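Local atomic coordinates of putative epoxide hydrolase protein (Klebsiella pneumoniae subsp. pneumoniae, PDB entry 5BOV), a protein that is a putative epoxide hydrolase of the alpha/beta hydrolase fold and may hydrolyse epoxides or monoacylglycerol-type esters, though its substrate is not established. Residues A[248-253]-A[274-279]; A[255-260]-A[282-287]. All blocks are in the same frame, centred on the assembly; numbering follows the deposited sequence. Where two conformers were deposited one is given.

Contact 1: residues A[248-253]-A[274-279]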
loop_
_atom_site.group_PDB
_atom_site.type_symbol
_atom_site.label_atom_id
_atom_site.label_comp_id
_atom_site.label_asym_id
_atom_site.label_seq_id
_atom_site.Cartn_x
_atom_site.Cartn_y
_atom_site.Cartn_z
ATOM N N ILE A 248 11.751 7.320 6.490
ATOM C CA ILE A 248 11.656 8.460 5.642
ATOM C C ILE A 248 10.245 8.564 5.104
ATOM O O ILE A 248 9.731 7.590 4.570
ATOM C CB ILE A 248 12.672 8.439 4.457
ATOM C CG1 ILE A 248 14.087 8.425 5.040
ATOM C CG2 ILE A 248 12.428 9.564 3.519
ATOM C CD1 ILE A 248 15.171 8.466 3.970
ATOM N N THR A 249 9.629 9.726 5.287
ATOM C CA THR A 249 8.345 10.001 4.674
ATOM C C THR A 249 8.557 10.865 3.409
ATOM O O THR A 249 9.481 11.629 3.307
ATOM C CB THR A 249 7.362 10.719 5.648
ATOM O OG1 THR A 249 7.973 11.907 6.117
ATOM C CG2 THR A 249 7.014 9.795 6.775
ATOM N N LEU A 250 7.665 10.632 2.424
ATOM C CA LEU A 250 7.711 11.300 1.142
ATOM C C LEU A 250 6.374 11.946 0.836
ATOM O O LEU A 250 5.332 11.372 1.150
ATOM C CB LEU A 250 8.014 10.340 -0.007
ATOM C CG LEU A 250 9.268 9.496 0.111
ATOM C CD1 LEU A 250 9.347 8.541 -1.089
ATOM C CD2 LEU A 250 10.475 10.408 0.118
ATOM N N GLU A 251 6.389 13.083 0.115
ATOM C CA GLU A 251 5.131 13.552 -0.416
ATOM C C GLU A 251 5.467 14.194 -1.729
ATOM O O GLU A 251 6.539 14.735 -1.896
ATOM C CB GLU A 251 4.549 14.561 0.585
ATOM C CG GLU A 251 3.169 15.035 0.191
ATOM C CD GLU A 251 2.249 13.859 -0.035
ATOM O OE1 GLU A 251 1.749 13.307 0.959
ATOM O OE2 GLU A 251 2.024 13.450 -1.240
ATOM N N GLY A 252 4.477 14.218 -2.621
ATOM C CA GLY A 252 4.640 14.853 -3.940
ATOM C C GLY A 252 3.930 16.166 -3.973
ATOM O O GLY A 252 2.870 16.355 -3.317
ATOM N N ALA A 253 4.443 17.137 -4.729
ATOM C CA ALA A 253 3.815 18.466 -4.792
ATOM C C ALA A 253 2.501 18.510 -5.558
ATOM O O ALA A 253 1.705 19.425 -5.401
ATOM C CB ALA A 253 4.798 19.414 -5.427
ATOM N N GLU A 274 13.329 11.399 8.645
ATOM C CA GLU A 274 13.505 12.474 7.677
ATOM C C GLU A 274 12.249 12.548 6.844
ATOM O O GLU A 274 11.672 11.484 6.519
ATOM C CB GLU A 274 14.695 12.153 6.798
ATOM C CG GLU A 274 15.028 13.277 5.845
ATOM C CD GLU A 274 16.141 12.973 4.832
ATOM O OE1 GLU A 274 16.927 12.068 5.080
ATOM O OE2 GLU A 274 16.148 13.697 3.815
ATOM N N HIS A 275 11.830 13.752 6.557
ATOM C CA HIS A 275 10.752 13.972 5.612
ATOM C C HIS A 275 11.300 14.579 4.312
ATOM O O HIS A 275 12.121 15.508 4.361
ATOM C CB HIS A 275 9.673 14.934 6.152
ATOM C CG HIS A 275 8.608 15.159 5.137
ATOM N ND1 HIS A 275 7.728 14.173 4.761
ATOM C CD2 HIS A 275 8.349 16.214 4.322
ATOM C CE1 HIS A 275 6.987 14.573 3.762
ATOM N NE2 HIS A 275 7.350 15.829 3.466
ATOM N N ARG A 276 10.805 14.119 3.169
ATOM C CA ARG A 276 11.194 14.674 1.858
ATOM C C ARG A 276 10.017 15.004 1.002
ATOM O O ARG A 276 9.176 14.141 0.691
ATOM C CB ARG A 276 12.021 13.718 1.005
ATOM C CG ARG A 276 13.274 13.352 1.661
ATOM C CD ARG A 276 14.106 12.454 0.789
ATOM N NE ARG A 276 15.277 12.209 1.540
ATOM C CZ ARG A 276 16.169 11.327 1.178
ATOM N NH1 ARG A 276 16.032 10.596 0.052
ATOM N NH2 ARG A 276 17.205 11.199 1.963
ATOM N N ASP A 277 9.959 16.268 0.605
ATOM C CA ASP A 277 8.998 16.718 -0.388
ATOM C C ASP A 277 9.655 16.458 -1.700
ATOM O O ASP A 277 10.766 17.042 -1.983
ATOM C CB ASP A 277 8.624 18.200 -0.191
ATOM C CG ASP A 277 7.743 18.430 1.032
ATOM O OD1 ASP A 277 6.821 17.609 1.279
ATOM O OD2 ASP A 277 8.076 19.266 1.885
ATOM N N LEU A 278 9.017 15.730 -2.564
ATOM C CA LEU A 278 9.580 15.479 -3.875
ATOM C C LEU A 278 9.192 16.609 -4.849
ATOM O O LEU A 278 8.036 16.817 -5.065
ATOM C CB LEU A 278 9.088 14.170 -4.423
ATOM C CG LEU A 278 9.453 12.945 -3.571
ATOM C CD1 LEU A 278 8.853 11.688 -4.177
ATOM C CD2 LEU A 278 10.953 12.803 -3.407
ATOM N N PRO A 279 10.162 17.269 -5.443
ATOM C CA PRO A 279 9.752 18.350 -6.406
ATOM C C PRO A 279 9.160 17.762 -7.681
ATOM O O PRO A 279 9.579 16.638 -8.042
ATOM C CB PRO A 279 11.062 19.034 -6.710
ATOM C CG PRO A 279 12.121 18.001 -6.527
ATOM C CD PRO A 279 11.598 17.001 -5.475
#

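Contact 2: residues A[255-260]-A[282-287]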
loop_
_atom_site.group_PDB
_atom_site.type_symbol
_atom_site.label_atom_id
_atom_site.label_comp_id
_atom_site.label_asym_id
_atom_site.label_seq_id
_atom_site.Cartn_x
_atom_site.Cartn_y
_atom_site.Cartn_z
ATOM N N ASN A 255 0.105 15.934 -5.654
ATOM C CA ASN A 255 -0.773 14.861 -5.212
ATOM C C ASN A 255 -2.191 15.347 -5.071
ATOM O O ASN A 255 -2.485 16.212 -4.176
ATOM C CB ASN A 255 -0.245 14.352 -3.854
ATOM C CG ASN A 255 -0.996 13.157 -3.339
ATOM O OD1 ASN A 255 -1.908 12.631 -3.980
ATOM N ND2 ASN A 255 -0.595 12.694 -2.177
ATOM N N GLY A 256 -3.093 14.801 -5.869
ATOM C CA GLY A 256 -4.500 15.170 -5.788
ATOM C C GLY A 256 -5.337 14.373 -4.819
ATOM O O GLY A 256 -6.515 14.671 -4.576
ATOM N N ALA A 257 -4.779 13.294 -4.307
ATOM C CA ALA A 257 -5.442 12.451 -3.374
ATOM C C ALA A 257 -5.310 13.073 -1.986
ATOM O O ALA A 257 -4.447 13.907 -1.760
ATOM C CB ALA A 257 -4.806 11.099 -3.371
ATOM N N PRO A 258 -6.269 12.726 -1.088
ATOM C CA PRO A 258 -6.245 13.318 0.261
ATOM C C PRO A 258 -4.969 12.878 1.011
ATOM O O PRO A 258 -4.545 11.724 0.882
ATOM C CB PRO A 258 -7.469 12.711 0.937
ATOM C CG PRO A 258 -8.287 12.056 -0.134
ATOM C CD PRO A 258 -7.392 11.763 -1.281
ATOM N N HIS A 259 -4.288 13.833 1.625
ATOM C CA HIS A 259 -3.074 13.522 2.380
ATOM C C HIS A 259 -2.869 14.530 3.485
ATOM O O HIS A 259 -3.255 15.667 3.338
ATOM C CB HIS A 259 -1.840 13.479 1.440
ATOM C CG HIS A 259 -1.560 14.739 0.692
ATOM N ND1 HIS A 259 -2.228 15.103 -0.436
ATOM C CD2 HIS A 259 -0.668 15.728 0.921
ATOM C CE1 HIS A 259 -1.745 16.252 -0.901
ATOM N NE2 HIS A 259 -0.795 16.655 -0.081
ATOM N N PRO A 260 -2.228 14.095 4.602
ATOM C CA PRO A 260 -1.928 15.057 5.668
ATOM C C PRO A 260 -0.770 15.971 5.379
ATOM O O PRO A 260 0.118 15.687 4.551
ATOM C CB PRO A 260 -1.587 14.158 6.884
ATOM C CG PRO A 260 -1.495 12.799 6.402
ATOM C CD PRO A 260 -1.773 12.727 4.941
ATOM N N VAL A 282 5.104 15.214 -9.433
ATOM C CA VAL A 282 4.842 13.909 -8.657
ATOM C C VAL A 282 3.590 13.999 -7.857
ATOM O O VAL A 282 3.362 14.950 -7.061
ATOM C CB VAL A 282 6.013 13.523 -7.686
ATOM C CG1 VAL A 282 5.757 12.154 -7.077
ATOM C CG2 VAL A 282 7.340 13.475 -8.426
ATOM N N GLY A 283 2.719 13.026 -8.067
ATOM C CA GLY A 283 1.451 12.908 -7.452
ATOM C C GLY A 283 1.356 11.844 -6.365
ATOM O O GLY A 283 2.256 11.738 -5.489
ATOM N N HIS A 284 0.322 11.053 -6.451
ATOM C CA HIS A 284 -0.047 10.096 -5.452
ATOM C C HIS A 284 0.761 8.794 -5.499
ATOM O O HIS A 284 0.712 7.994 -4.523
ATOM C CB HIS A 284 -1.514 9.810 -5.675
ATOM C CG HIS A 284 -2.125 8.872 -4.708
ATOM N ND1 HIS A 284 -2.124 9.084 -3.347
ATOM C CD2 HIS A 284 -2.876 7.767 -4.909
ATOM C CE1 HIS A 284 -2.785 8.102 -2.748
ATOM N NE2 HIS A 284 -3.286 7.327 -3.672
ATOM N N ASN A 285 1.462 8.554 -6.597
ATOM C CA ASN A 285 2.242 7.291 -6.760
ATOM C C ASN A 285 3.734 7.577 -7.035
ATOM O O ASN A 285 4.199 7.464 -8.169
ATOM C CB ASN A 285 1.566 6.440 -7.841
ATOM C CG ASN A 285 2.163 5.063 -7.983
ATOM O OD1 ASN A 285 3.250 4.753 -7.464
ATOM N ND2 ASN A 285 1.468 4.209 -8.716
ATOM N N PRO A 286 4.469 8.016 -6.008
ATOM C CA PRO A 286 5.866 8.301 -6.209
ATOM C C PRO A 286 6.710 7.180 -6.788
ATOM O O PRO A 286 7.575 7.442 -7.614
ATOM C CB PRO A 286 6.338 8.705 -4.808
ATOM C CG PRO A 286 5.144 9.321 -4.181
ATOM C CD PRO A 286 4.043 8.488 -4.641
ATOM N N PRO A 287 6.452 5.926 -6.365
ATOM C CA PRO A 287 7.394 4.961 -6.989
ATOM C C PRO A 287 7.200 4.800 -8.494
ATOM O O PRO A 287 8.160 4.556 -9.212
ATOM C CB PRO A 287 7.107 3.646 -6.283
ATOM C CG PRO A 287 5.763 3.807 -5.599
ATOM C CD PRO A 287 5.629 5.304 -5.357
HETATM O O HOH W 1 -1.763 10.471 -0.643
#

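Contact 1: residues A[248-253]-A[274-279]
T249 and H275 meet side chain to side chain: T249 OG1 lies 2.7 Å from H275 ND1, at the edge of the imidazole and near its plane, in a hydrogen bond that either group could donate. T249 holds OG1 between its backbone N and carbonyl carbon (chi1 56°), turning the hydroxyl to the ring. The two side chains stand above a parallel backbone pairing in which T249 N donates to E274 O, R276 N to T249 O, E251 N to R276 O, and L278 N to E251 O, the last at 2.8 Å and almost straight (177°). On the opposite sheet face, I248 CD1 sits 4.0 Å from R276 NH2, over one face of the guanidinium in one of its two conformers, while L250 CD2 packs on R276 CB at 3.8 Å.

A second shell positions these groups. H275 NE2 donates to D277 OD1 (2.9 Å), approached from above the carboxylate plane, which with T249 fixes the ring's rotation; Y273 OH is hydrogen-bonded to T249 OG1 as well. In that same conformer R276 NE bonds E274 OE2 at 2.9 Å in a salt bridge, and NH2 pairs with D300 of helix 291-303. These are the last two parallel strands of the alpha/beta hydrolase sheet. Bonded to two carboxylates, R276 is probably held charged, whereas the D277 carboxylate would favour a proton on H275 NE2.

Contact 2: residues A[255-260]-A[282-287]
V282 brings its carbonyl to the backbone of N255, V282 O lying 3.7 Å from N255 N, while its own backbone is hydrogen-bonded to N254. The CA atoms of the two segments come nearest at G283, G283 CA standing 3.7 Å from N255 CA with no side chain between them; the carboxylate of E289 accepts from G283 N.

H284 carries the contact with the side chains of N255 and A257. Its CG is anti to the backbone N (chi1 -178°), which sends the imidazole across the loop 255-260, and A257 CB rests over one ring face, 3.6 Å from the centroid, in a CH-pi contact 22° off the normal. N255 OD1 lies 3.3 Å from H284 CB, the amide and ring planes being turned 32° apart. That oxygen also accepts from A257 N at 3.0 Å, an Asx turn that places the methyl against the ring. A water in the ring plane, 3.1 Å from H284 ND1, accepts from N255 ND2 and donates weakly to P258 O; N255 ND2 is held as well by E251 OE2.

In the alpha/beta hydrolase fold, a histidine on the loop after the last strand usually completes the catalytic triad. H284 has this position and touches the probable nucleophile elbow around D110, consistent with that role.

Next in the chain, N285 turns from the loop 255-260 to N-cap helix 286-289, its OD1 accepting from Q288 N and its ND2 bonded to S46 OG. P286 and P287 then begin that helix.

In the fold
Contact 1 joins strands 247-252 and 273-278 at one edge of the sheet, its centre about 17 Å from the centre of the chain and only partly buried; contact 2 joins the loops that leave those strands, is buried, and lies about 12 Å from that centre. The segments alternate along the chain, and the contacts lie about 10 Å apart, centre to centre. Regular backbone bonds, one side-chain hydrogen bond and aliphatic packing join the outer strands, the charged pairs running along or beyond the edge strand, whereas the loops meet without a direct hydrogen bond, through a methyl on a ring and a shared water. They touch where E251 OE1 packs 3.4 Å from H259 CD2 and where L278 meets P286.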